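Enoyl-CoA hydratase/isomerase (Mycobacterium abscessus, PDB 3QXZ) probably hydrates or isomerises enoyl-CoA thioesters in fatty acid metabolism. Local coordinates at residues Ala93-Arg98 and Ala117-Ile122; Ala103-His108 and Gly129-Pro134; Gly113-Leu118 and Ala141-Ala146; Pro151-Thr156 and Thr177-Arg182. All coordinates share one frame; numbering follows the deposited sequence. Where two conformers were deposited one is given.

Contact 1: Ala93-Arg98 and Ala117-Ile122; sequences AAFELR and ALHADI
Phe-95 and His-119 form a T-shaped pair, with the phenyl edge directed at the imidazole face. The ring centroids are 5.4 Å apart and the planes make 80°; Phe-95 CE2 leads, standing 3.9 Å from His-119 CD2 near the rim of the five-membered ring. The phenyl group gets there because chi1 of Phe-95, 62°, places CG between its own backbone N and carbonyl carbon. The carbonyl oxygen of His-119 then lies at the phenyl edge, in the plane of that ring.

Two alanine methyls add van der Waals packing. Ala-93 CB touches His-119 ND1 at 3.6 Å and also sits over one face of the Phe-95 ring, while Ala-94 CB rests 3.6 Å from His-119 O. This places a short 3-10 turn, ahead of strand 101-105, against the type I turn Ala-117 to Ala-120 that links helix 112-117 to strand 122-126 in the crotonase fold. Farther along, Arg-98 N bonds to Asp-47, a ligand of a bound potassium ion.

Polar links run through water and through neighbours. A water in the plane of the His-119 ring lies 2.6 Å from His-119 ND1 and accepts from Ala-94 N at 2.9 Å, while His-119 NE2 is hydrogen-bonded to Ala-144 O; both ring nitrogens therefore have partners, which should help hold the imidazole presented to Phe-95 in its rotation.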
loop_
_atom_site.group_PDB
_atom_site.type_symbol
_atom_site.label_atom_id
_atom_site.label_comp_id
_atom_site.label_asym_id
_atom_site.label_seq_id
_atom_site.Cartn_x
_atom_site.Cartn_y
_atom_site.Cartn_z
ATOM N N ALA A 93 -10.187 -10.822 15.758
ATOM C CA ALA A 93 -8.856 -10.631 15.156
ATOM C C ALA A 93 -8.170 -9.510 15.941
ATOM O O ALA A 93 -8.823 -8.623 16.497
ATOM C CB ALA A 93 -8.983 -10.237 13.716
ATOM N N ALA A 94 -6.847 -9.528 15.968
ATOM C CA ALA A 94 -6.101 -8.512 16.708
ATOM C C ALA A 94 -6.472 -7.094 16.250
ATOM O O ALA A 94 -6.531 -6.170 17.084
ATOM C CB ALA A 94 -4.608 -8.762 16.581
ATOM N N PHE A 95 -6.719 -6.920 14.944
ATOM C CA PHE A 95 -7.010 -5.588 14.399
ATOM C C PHE A 95 -8.426 -5.079 14.752
ATOM O O PHE A 95 -8.748 -3.940 14.414
ATOM C CB PHE A 95 -6.738 -5.526 12.873
ATOM C CG PHE A 95 -7.582 -6.454 12.073
ATOM C CD1 PHE A 95 -8.913 -6.146 11.788
ATOM C CD2 PHE A 95 -7.046 -7.651 11.599
ATOM C CE1 PHE A 95 -9.722 -7.037 11.061
ATOM C CE2 PHE A 95 -7.836 -8.544 10.863
ATOM C CZ PHE A 95 -9.160 -8.245 10.596
ATOM N N GLU A 96 -9.235 -5.900 15.429
ATOM C CA GLU A 96 -10.557 -5.484 15.891
ATOM C C GLU A 96 -10.510 -4.912 17.303
ATOM O O GLU A 96 -11.511 -4.370 17.786
ATOM C CB GLU A 96 -11.532 -6.676 15.846
ATOM C CG GLU A 96 -11.900 -7.042 14.410
ATOM C CD GLU A 96 -12.706 -8.325 14.223
ATOM O OE1 GLU A 96 -12.584 -9.269 15.008
ATOM O OE2 GLU A 96 -13.441 -8.401 13.212
ATOM N N LEU A 97 -9.365 -5.037 17.975
ATOM C CA LEU A 97 -9.247 -4.639 19.395
ATOM C C LEU A 97 -8.980 -3.145 19.568
ATOM O O LEU A 97 -8.499 -2.477 18.650
ATOM C CB LEU A 97 -8.097 -5.409 20.062
ATOM C CG LEU A 97 -8.107 -6.933 19.910
ATOM C CD1 LEU A 97 -6.931 -7.524 20.686
ATOM C CD2 LEU A 97 -9.452 -7.560 20.309
ATOM N N ARG A 98 -9.264 -2.630 20.763
ATOM C CA ARG A 98 -8.836 -1.273 21.114
ATOM C C ARG A 98 -7.354 -1.249 21.518
ATOM O O ARG A 98 -6.694 -0.217 21.410
ATOM C CB ARG A 98 -9.711 -0.742 22.250
ATOM C CG ARG A 98 -11.187 -0.699 21.892
ATOM C CD ARG A 98 -12.073 -0.390 23.088
ATOM N NE ARG A 98 -11.816 -1.284 24.216
ATOM C CZ ARG A 98 -12.403 -2.465 24.389
ATOM N NH1 ARG A 98 -13.289 -2.912 23.511
ATOM N NH2 ARG A 98 -12.100 -3.206 25.448
ATOM N N ALA A 117 -0.173 -13.761 12.220
ATOM C CA ALA A 117 0.758 -12.673 12.548
ATOM C C ALA A 117 0.408 -11.395 11.800
ATOM O O ALA A 117 0.624 -10.281 12.323
ATOM C CB ALA A 117 2.188 -13.090 12.262
ATOM N N LEU A 118 -0.166 -11.549 10.601
ATOM C CA LEU A 118 -0.586 -10.381 9.816
ATOM C C LEU A 118 -1.742 -9.616 10.458
ATOM O O LEU A 118 -2.048 -8.514 10.017
ATOM C CB LEU A 118 -0.950 -10.765 8.385
ATOM C CG LEU A 118 0.150 -11.381 7.528
ATOM C CD1 LEU A 118 -0.431 -11.671 6.137
ATOM C CD2 LEU A 118 1.423 -10.506 7.422
ATOM N N HIS A 119 -2.390 -10.164 11.498
ATOM C CA HIS A 119 -3.457 -9.407 12.172
ATOM C C HIS A 119 -2.890 -8.333 13.084
ATOM O O HIS A 119 -3.618 -7.400 13.445
ATOM C CB HIS A 119 -4.334 -10.313 13.026
ATOM C CG HIS A 119 -5.160 -11.279 12.249
ATOM N ND1 HIS A 119 -6.030 -12.143 12.868
ATOM C CD2 HIS A 119 -5.255 -11.515 10.921
ATOM C CE1 HIS A 119 -6.638 -12.874 11.946
ATOM N NE2 HIS A 119 -6.182 -12.518 10.760
ATOM N N ALA A 120 -1.634 -8.480 13.515
ATOM C CA ALA A 120 -1.046 -7.544 14.474
ATOM C C ALA A 120 -0.821 -6.165 13.840
ATOM O O ALA A 120 -0.680 -6.032 12.614
ATOM C CB ALA A 120 0.280 -8.086 15.030
ATOM N N ASP A 121 -0.791 -5.131 14.676
ATOM C CA ASP A 121 -0.495 -3.782 14.177
ATOM C C ASP A 121 0.923 -3.667 13.650
ATOM O O ASP A 121 1.181 -2.991 12.644
ATOM C CB ASP A 121 -0.711 -2.778 15.306
ATOM C CG ASP A 121 -2.103 -2.831 15.858
ATOM O OD1 ASP A 121 -3.056 -2.732 15.047
ATOM O OD2 ASP A 121 -2.258 -2.988 17.091
ATOM N N ILE A 122 1.831 -4.323 14.359
ATOM C CA ILE A 122 3.271 -4.146 14.174
ATOM C C ILE A 122 3.908 -5.538 14.224
ATOM O O ILE A 122 3.514 -6.378 15.046
ATOM C CB ILE A 122 3.825 -3.248 15.300
ATOM C CG1 ILE A 122 3.212 -1.833 15.212
ATOM C CG2 ILE A 122 5.390 -3.222 15.308
ATOM C CD1 ILE A 122 3.294 -0.996 16.536
HETATM O O HOH W 1 -5.980 -12.282 15.435
#

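Contact 2: Ala103-His108 and Gly129-Pro134; sequences AAVNGH and GRYAIP
His-108 turns its CG away from its own carbonyl carbon (chi1 -48°), and with the ring twisted by a chi2 of the same size ND1 faces the backbone N of Arg-130. That N-H bonds to His-108 ND1 at 2.9 Å and nearly straight, 168° at the hydrogen, arriving in the plane of the imidazole. The side chain of Arg-130 beyond CB leads away: it is extended from CG to NE, crosses the histidine at about a right angle, and its NE is hydrogen-bonded to Ser-168 OG. Of that side chain, CB lies closest, 3.6 Å from His-108 ND1.

A second group gathers around Tyr-131. Its CE1 meets Gly-107 O at 3.3 Å and the CG1 methyl of Val-105 at 3.7 Å, both obliquely to the ring; Val-105 CG1 is anti to its backbone N, and the valine and tyrosine side chains run antiparallel past one another. Tyr-131 OH goes on to Ala-126 O, and Met-114 of helix 112-117 packs against the same side chain. The backbones add a C-H...O contact from His-108 CA to Arg-130 O at 3.3 Å.

All this happens where the chain leaves strand 101-105 of the main sheet and starts the small parallel pair 108-110 and 131-132. Since His-108 ND1 accepts from a backbone amide, that nitrogen should carry no proton of its own here, consistent with an imidazole protonated at NE2.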
loop_
_atom_site.group_PDB
_atom_site.type_symbol
_atom_site.label_atom_id
_atom_site.label_comp_id
_atom_site.label_asym_id
_atom_site.label_seq_id
_atom_site.Cartn_x
_atom_site.Cartn_y
_atom_site.Cartn_z
ATOM N N ALA A 103 3.366 -8.334 17.139
ATOM C CA ALA A 103 3.812 -9.713 16.931
ATOM C C ALA A 103 5.326 -9.745 16.917
ATOM O O ALA A 103 5.984 -9.158 16.016
ATOM C CB ALA A 103 3.216 -10.286 15.649
ATOM N N ALA A 104 5.875 -10.378 17.950
ATOM C CA ALA A 104 7.310 -10.620 18.061
ATOM C C ALA A 104 7.570 -11.972 17.410
ATOM O O ALA A 104 7.492 -13.030 18.055
ATOM C CB ALA A 104 7.739 -10.600 19.545
ATOM N N VAL A 105 7.781 -11.918 16.093
ATOM C CA VAL A 105 7.903 -13.119 15.265
ATOM C C VAL A 105 9.354 -13.595 15.356
ATOM O O VAL A 105 10.221 -13.229 14.561
ATOM C CB VAL A 105 7.427 -12.867 13.818
ATOM C CG1 VAL A 105 7.452 -14.142 13.030
ATOM C CG2 VAL A 105 5.992 -12.292 13.819
ATOM N N ASN A 106 9.598 -14.380 16.401
ATOM C CA ASN A 106 10.948 -14.767 16.823
ATOM C C ASN A 106 11.582 -15.873 15.996
ATOM O O ASN A 106 12.722 -16.254 16.242
ATOM C CB ASN A 106 10.912 -15.205 18.289
ATOM C CG ASN A 106 9.918 -16.304 18.516
ATOM O OD1 ASN A 106 8.713 -16.081 18.415
ATOM N ND2 ASN A 106 10.409 -17.542 18.766
ATOM N N GLY A 107 10.835 -16.417 15.041
ATOM C CA GLY A 107 11.330 -17.490 14.186
ATOM C C GLY A 107 10.249 -17.897 13.208
ATOM O O GLY A 107 9.324 -17.115 12.943
ATOM N N HIS A 108 10.340 -19.114 12.680
ATOM C CA HIS A 108 9.486 -19.555 11.564
ATOM C C HIS A 108 8.033 -19.227 11.769
ATOM O O HIS A 108 7.471 -19.481 12.838
ATOM C CB HIS A 108 9.601 -21.067 11.362
ATOM C CG HIS A 108 11.011 -21.560 11.323
ATOM N ND1 HIS A 108 11.984 -20.960 10.558
ATOM C CD2 HIS A 108 11.612 -22.593 11.962
ATOM C CE1 HIS A 108 13.124 -21.618 10.704
ATOM N NE2 HIS A 108 12.923 -22.609 11.555
ATOM N N GLY A 129 14.466 -16.683 10.357
ATOM C CA GLY A 129 13.208 -17.422 10.194
ATOM C C GLY A 129 12.842 -17.758 8.754
ATOM O O GLY A 129 13.214 -17.037 7.827
ATOM N N ARG A 130 12.119 -18.861 8.597
ATOM C CA ARG A 130 11.454 -19.178 7.340
ATOM C C ARG A 130 10.017 -18.639 7.400
ATOM O O ARG A 130 9.290 -18.905 8.357
ATOM C CB ARG A 130 11.422 -20.683 7.044
ATOM C CG ARG A 130 10.828 -20.958 5.636
ATOM C CD ARG A 130 10.600 -22.429 5.282
ATOM N NE ARG A 130 9.520 -22.536 4.283
ATOM C CZ ARG A 130 8.461 -23.338 4.382
ATOM N NH1 ARG A 130 8.336 -24.163 5.419
ATOM N NH2 ARG A 130 7.530 -23.330 3.429
ATOM N N TYR A 131 9.625 -17.916 6.355
ATOM C CA TYR A 131 8.299 -17.275 6.269
ATOM C C TYR A 131 7.651 -17.642 4.953
ATOM O O TYR A 131 8.291 -17.567 3.909
ATOM C CB TYR A 131 8.449 -15.749 6.382
ATOM C CG TYR A 131 9.182 -15.380 7.649
ATOM C CD1 TYR A 131 8.633 -15.688 8.901
ATOM C CD2 TYR A 131 10.462 -14.818 7.597
ATOM C CE1 TYR A 131 9.328 -15.421 10.073
ATOM C CE2 TYR A 131 11.166 -14.543 8.759
ATOM C CZ TYR A 131 10.584 -14.838 9.991
ATOM O OH TYR A 131 11.277 -14.578 11.166
ATOM N N ALA A 132 6.382 -18.063 4.984
ATOM C CA ALA A 132 5.682 -18.424 3.745
ATOM C C ALA A 132 4.214 -18.511 4.047
ATOM O O ALA A 132 3.815 -18.776 5.196
ATOM C CB ALA A 132 6.167 -19.781 3.184
ATOM N N ILE A 133 3.412 -18.367 2.987
ATOM C CA ILE A 133 1.960 -18.604 3.034
ATOM C C ILE A 133 1.706 -19.629 1.920
ATOM O O ILE A 133 1.288 -19.265 0.827
ATOM C CB ILE A 133 1.170 -17.289 2.837
ATOM C CG1 ILE A 133 1.597 -16.257 3.883
ATOM C CG2 ILE A 133 -0.324 -17.526 2.922
ATOM C CD1 ILE A 133 1.107 -14.819 3.566
ATOM N N PRO A 134 1.993 -20.924 2.199
ATOM C CA PRO A 134 2.073 -21.891 1.101
ATOM C C PRO A 134 0.816 -22.708 0.886
ATOM O O PRO A 134 0.876 -23.723 0.190
ATOM C CB PRO A 134 3.218 -22.793 1.550
ATOM C CG PRO A 134 3.021 -22.885 3.044
ATOM C CD PRO A 134 2.481 -21.509 3.467
#

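Contact 3: Gly113-Leu118 and Ala141-Ala146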
loop_
_atom_site.group_PDB
_atom_site.type_symbol
_atom_site.label_atom_id
_atom_site.label_comp_id
_atom_site.label_asym_id
_atom_site.label_seq_id
_atom_site.Cartn_x
_atom_site.Cartn_y
_atom_site.Cartn_z
ATOM N N GLY A 113 0.337 -19.653 10.667
ATOM C CA GLY A 113 1.284 -18.983 11.567
ATOM C C GLY A 113 1.612 -17.575 11.086
ATOM O O GLY A 113 1.703 -16.635 11.892
ATOM N N MET A 114 1.804 -17.438 9.772
ATOM C CA MET A 114 2.032 -16.121 9.208
ATOM C C MET A 114 0.736 -15.309 9.070
ATOM O O MET A 114 0.720 -14.112 9.392
ATOM C CB MET A 114 2.744 -16.219 7.860
ATOM C CG MET A 114 2.925 -14.864 7.150
ATOM S SD MET A 114 3.801 -13.579 8.093
ATOM C CE MET A 114 5.427 -14.297 8.009
ATOM N N THR A 115 -0.348 -15.928 8.592
ATOM C CA THR A 115 -1.560 -15.113 8.366
ATOM C C THR A 115 -2.145 -14.573 9.674
ATOM O O THR A 115 -2.633 -13.448 9.679
ATOM C CB THR A 115 -2.614 -15.824 7.508
ATOM O OG1 THR A 115 -3.099 -16.949 8.244
ATOM C CG2 THR A 115 -2.033 -16.295 6.172
ATOM N N LEU A 116 -2.034 -15.322 10.774
ATOM C CA LEU A 116 -2.404 -14.764 12.085
ATOM C C LEU A 116 -1.457 -13.651 12.534
ATOM O O LEU A 116 -1.894 -12.691 13.188
ATOM C CB LEU A 116 -2.503 -15.829 13.172
ATOM C CG LEU A 116 -3.698 -16.728 12.964
ATOM C CD1 LEU A 116 -3.604 -17.851 13.941
ATOM C CD2 LEU A 116 -5.042 -16.006 13.088
ATOM N N ALA A 117 -0.173 -13.761 12.220
ATOM C CA ALA A 117 0.758 -12.673 12.548
ATOM C C ALA A 117 0.408 -11.395 11.800
ATOM O O ALA A 117 0.624 -10.281 12.323
ATOM C CB ALA A 117 2.188 -13.090 12.262
ATOM N N LEU A 118 -0.166 -11.549 10.601
ATOM C CA LEU A 118 -0.586 -10.381 9.816
ATOM C C LEU A 118 -1.742 -9.616 10.458
ATOM O O LEU A 118 -2.048 -8.514 10.017
ATOM C CB LEU A 118 -0.950 -10.765 8.385
ATOM C CG LEU A 118 0.150 -11.381 7.528
ATOM C CD1 LEU A 118 -0.431 -11.671 6.137
ATOM C CD2 LEU A 118 1.423 -10.506 7.422
ATOM N N ALA A 141 -6.088 -22.711 0.426
ATOM C CA ALA A 141 -5.908 -21.320 0.006
ATOM C C ALA A 141 -5.561 -20.515 1.225
ATOM O O ALA A 141 -5.703 -20.991 2.345
ATOM C CB ALA A 141 -7.169 -20.793 -0.657
ATOM N N PRO A 142 -5.089 -19.269 1.034
ATOM C CA PRO A 142 -4.756 -18.444 2.205
ATOM C C PRO A 142 -5.985 -18.239 3.085
ATOM O O PRO A 142 -7.128 -18.256 2.609
ATOM C CB PRO A 142 -4.275 -17.114 1.578
ATOM C CG PRO A 142 -3.790 -17.515 0.178
ATOM C CD PRO A 142 -4.775 -18.593 -0.242
ATOM N N ASP A 143 -5.727 -18.069 4.372
ATOM C CA ASP A 143 -6.755 -18.041 5.397
ATOM C C ASP A 143 -6.554 -16.831 6.312
ATOM O O ASP A 143 -5.645 -16.007 6.123
ATOM C CB ASP A 143 -6.745 -19.393 6.162
ATOM C CG ASP A 143 -5.347 -19.801 6.585
ATOM O OD1 ASP A 143 -4.512 -18.926 6.852
ATOM O OD2 ASP A 143 -5.071 -21.023 6.638
ATOM N N ALA A 144 -7.436 -16.749 7.302
ATOM C CA ALA A 144 -7.400 -15.707 8.338
ATOM C C ALA A 144 -7.241 -14.311 7.728
ATOM O O ALA A 144 -6.440 -13.494 8.198
ATOM C CB ALA A 144 -6.289 -15.987 9.334
ATOM N N LEU A 145 -8.016 -14.057 6.675
ATOM C CA LEU A 145 -8.106 -12.731 6.057
ATOM C C LEU A 145 -6.819 -12.290 5.347
ATOM O O LEU A 145 -6.675 -11.099 5.020
ATOM C CB LEU A 145 -8.610 -11.649 7.067
ATOM C CG LEU A 145 -10.133 -11.552 7.089
ATOM C CD1 LEU A 145 -10.590 -10.684 8.261
ATOM C CD2 LEU A 145 -10.615 -10.917 5.785
ATOM N N ALA A 146 -5.918 -13.221 5.018
ATOM C CA ALA A 146 -4.715 -12.821 4.287
ATOM C C ALA A 146 -5.017 -12.134 2.967
ATOM O O ALA A 146 -4.234 -11.287 2.509
ATOM C CB ALA A 146 -3.843 -14.023 4.029
HETATM O O HOH W 2 -4.058 -12.180 7.633
#
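Thr-115, on helix 112-117, faces a type I' turn that runs from Asp-143 to Ala-146 and delivers the chain, with Leu-145 as N-cap residue, into helix 146-149. Judged by the sequence pattern of the crotonase family, Thr-115 and Gln-135 probably stand where the classical hydratases carry their two catalytic glutamates, so this contact is likely to border the active site.

The threonine conformer divides its work between two branches. With chi1 at 66°, the hydroxyl lies between the backbone N and the carbonyl carbon and donates to Asp-143 OD1 at 2.8 Å, meeting that oxygen almost along the direction of its C-O bond. CG2, anti to the carbonyl carbon, instead packs on the methyl of Ala-146 at 3.6 Å. Asp-143 adopts a similar first torsion (48°), which bends its carboxylate back toward the helix, and the two side chains cross at about a right angle. Its other oxygen, OD2, is held by Gln-135 NE2, so both carboxylate oxygens are gripped and the group is fixed in rotation.

Ala-144 fills the neighbouring position: its CB lies 3.5 Å from Thr-115 OG1 and 4.0 Å from Leu-116 CD2, the leucine branch that reaches back to the turn. On the far side, Leu-145 N bonds to Glu-233 of the third subunit, joining the turn to the trimer interface. Backbone carbonyls are bridged by a water, which donates to Thr-115 O and Ala-144 O, each at 2.8 Å.

Contact 4: Pro151-Thr156 and Thr177-Arg182; sequences PRLVGT and TGLANR
Leu-153 and Val-154, in the first turn of helix 151-165, face Leu-179 and Gly-178 respectively, each pair with CA atoms 5.2 Å apart, and Val-154 CA makes a C-H...O contact of 3.4 Å with Thr-177 O. A water also spans the backbones, 2.8 Å from both Val-154 O and Thr-177 O, though further acceptors compete for its protons.

Val-154 makes its contacts mainly through one methyl. CG1, set anti to the carbonyl carbon (chi1 -61°), touches Thr-177 OG1 at 3.5 Å and Leu-179 CB at 3.8 Å; the valine and threonine side chains run alongside one another in the same direction, while the hydroxyl itself bonds to Arg-173 O. Leu-153 works beside it, its CD2 lying 3.6 Å from Gly-178 O and its CD1 loosely against Leu-179 CG. Leu-118 packs on both leucines, and Thr-156 of the second subunit touches Leu-153.

Gly-178, with phi at 101° and two bonds back into the last turn, closes helix 171-177 in a Schellman motif. The start of one helix thus packs on the capped end of the next, just before the chain enters strand 182-184, the outermost of the main crotonase sheet within the chain.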
loop_
_atom_site.group_PDB
_atom_site.type_symbol
_atom_site.label_atom_id
_atom_site.label_comp_id
_atom_site.label_asym_id
_atom_site.label_seq_id
_atom_site.Cartn_x
_atom_site.Cartn_y
_atom_site.Cartn_z
ATOM N N PRO A 151 -2.437 -7.287 0.843
ATOM C CA PRO A 151 -2.230 -6.166 -0.099
ATOM C C PRO A 151 -2.188 -4.807 0.612
ATOM O O PRO A 151 -1.569 -3.860 0.091
ATOM C CB PRO A 151 -3.420 -6.275 -1.068
ATOM C CG PRO A 151 -4.475 -7.049 -0.293
ATOM C CD PRO A 151 -3.677 -8.039 0.550
ATOM N N ARG A 152 -2.805 -4.712 1.789
ATOM C CA ARG A 152 -2.794 -3.467 2.575
ATOM C C ARG A 152 -1.444 -3.237 3.249
ATOM O O ARG A 152 -1.242 -2.168 3.840
ATOM C CB ARG A 152 -3.922 -3.485 3.595
ATOM C CG ARG A 152 -5.253 -3.139 2.973
ATOM C CD ARG A 152 -6.456 -3.406 3.919
ATOM N NE ARG A 152 -7.701 -3.006 3.272
ATOM C CZ ARG A 152 -8.289 -3.683 2.298
ATOM N NH1 ARG A 152 -7.812 -4.863 1.903
ATOM N NH2 ARG A 152 -9.354 -3.200 1.699
ATOM N N LEU A 153 -0.524 -4.193 3.150
ATOM C CA LEU A 153 0.850 -4.037 3.625
ATOM C C LEU A 153 1.811 -3.806 2.461
ATOM O O LEU A 153 2.660 -2.925 2.524
ATOM C CB LEU A 153 1.277 -5.300 4.383
ATOM C CG LEU A 153 0.511 -5.555 5.674
ATOM C CD1 LEU A 153 0.713 -6.967 6.175
ATOM C CD2 LEU A 153 0.977 -4.504 6.709
ATOM N N VAL A 154 1.719 -4.643 1.430
ATOM C CA VAL A 154 2.792 -4.790 0.444
ATOM C C VAL A 154 2.358 -4.458 -0.975
ATOM O O VAL A 154 3.194 -4.506 -1.889
ATOM C CB VAL A 154 3.395 -6.224 0.455
ATOM C CG1 VAL A 154 4.007 -6.539 1.814
ATOM C CG2 VAL A 154 2.351 -7.289 0.050
ATOM N N GLY A 155 1.094 -4.088 -1.173
ATOM C CA GLY A 155 0.580 -3.838 -2.515
ATOM C C GLY A 155 0.195 -5.118 -3.224
ATOM O O GLY A 155 0.514 -6.231 -2.783
ATOM N N THR A 156 -0.479 -4.990 -4.358
ATOM C CA THR A 156 -1.094 -6.179 -4.941
ATOM C C THR A 156 -0.118 -7.160 -5.567
ATOM O O THR A 156 -0.404 -8.362 -5.580
ATOM C CB THR A 156 -2.158 -5.848 -5.990
ATOM O OG1 THR A 156 -1.564 -5.119 -7.066
ATOM C CG2 THR A 156 -3.320 -5.081 -5.374
ATOM N N THR A 177 9.295 -4.626 1.823
ATOM C CA THR A 177 8.000 -4.538 1.148
ATOM C C THR A 177 6.877 -3.949 1.996
ATOM O O THR A 177 5.838 -3.610 1.455
ATOM C CB THR A 177 7.550 -5.913 0.649
ATOM O OG1 THR A 177 7.449 -6.817 1.753
ATOM C CG2 THR A 177 8.528 -6.439 -0.406
ATOM N N GLY A 178 7.100 -3.806 3.298
ATOM C CA GLY A 178 6.102 -3.241 4.188
ATOM C C GLY A 178 5.312 -4.246 5.002
ATOM O O GLY A 178 4.440 -3.848 5.789
ATOM N N LEU A 179 5.603 -5.537 4.849
ATOM C CA LEU A 179 4.914 -6.562 5.644
ATOM C C LEU A 179 5.289 -6.451 7.118
ATOM O O LEU A 179 4.453 -6.654 8.012
ATOM C CB LEU A 179 5.259 -7.955 5.092
ATOM C CG LEU A 179 4.521 -9.159 5.708
ATOM C CD1 LEU A 179 4.376 -10.283 4.686
ATOM C CD2 LEU A 179 5.162 -9.696 7.000
ATOM N N ALA A 180 6.571 -6.183 7.370
ATOM C CA ALA A 180 7.138 -6.127 8.718
ATOM C C ALA A 180 7.746 -4.769 8.966
ATOM O O ALA A 180 8.187 -4.078 8.039
ATOM C CB ALA A 180 8.207 -7.228 8.891
ATOM N N ASN A 181 7.796 -4.394 10.239
ATOM C CA ASN A 181 8.339 -3.112 10.650
ATOM C C ASN A 181 9.845 -3.117 10.776
ATOM O O ASN A 181 10.498 -2.106 10.529
ATOM C CB ASN A 181 7.681 -2.666 11.963
ATOM C CG ASN A 181 6.197 -2.510 11.814
ATOM O OD1 ASN A 181 5.450 -3.493 11.737
ATOM N ND2 ASN A 181 5.759 -1.253 11.736
ATOM N N ARG A 182 10.380 -4.248 11.201
ATOM C CA ARG A 182 11.799 -4.367 11.518
ATOM C C ARG A 182 12.189 -5.831 11.465
ATOM O O ARG A 182 11.357 -6.720 11.718
ATOM C CB ARG A 182 12.067 -3.803 12.933
ATOM C CG ARG A 182 13.558 -3.657 13.294
ATOM C CD ARG A 182 13.733 -3.025 14.652
ATOM N NE ARG A 182 15.137 -2.681 14.856
ATOM C CZ ARG A 182 15.650 -2.274 16.013
ATOM N NH1 ARG A 182 14.870 -2.160 17.085
ATOM N NH2 ARG A 182 16.949 -1.989 16.098
HETATM O O HOH W 3 5.619 -3.311 -1.309
#

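Overall arrangement
Along the chain, contacts 1, 2 and 3 overlap: the segments of contacts 1 and 2 alternate, as do those of contacts 2 and 3, while contacts 1 and 3 share Ala-117 and Leu-118. Contact 4 follows all three. Helix 112-117 and the turn after it form the common hub, with contact 3 centred about 11 Å from contacts 1 and 2, and about 14 Å from contact 4. Contacts 1 and 2 meet through neighbouring strands 101-105 and 122-126, whereas Leu-118 reaches contact 4. Loops, helices and the main sheet are thereby tied together within each subunit, and contacts 1, 3 and 4 also reach neighbouring subunits of the trimer.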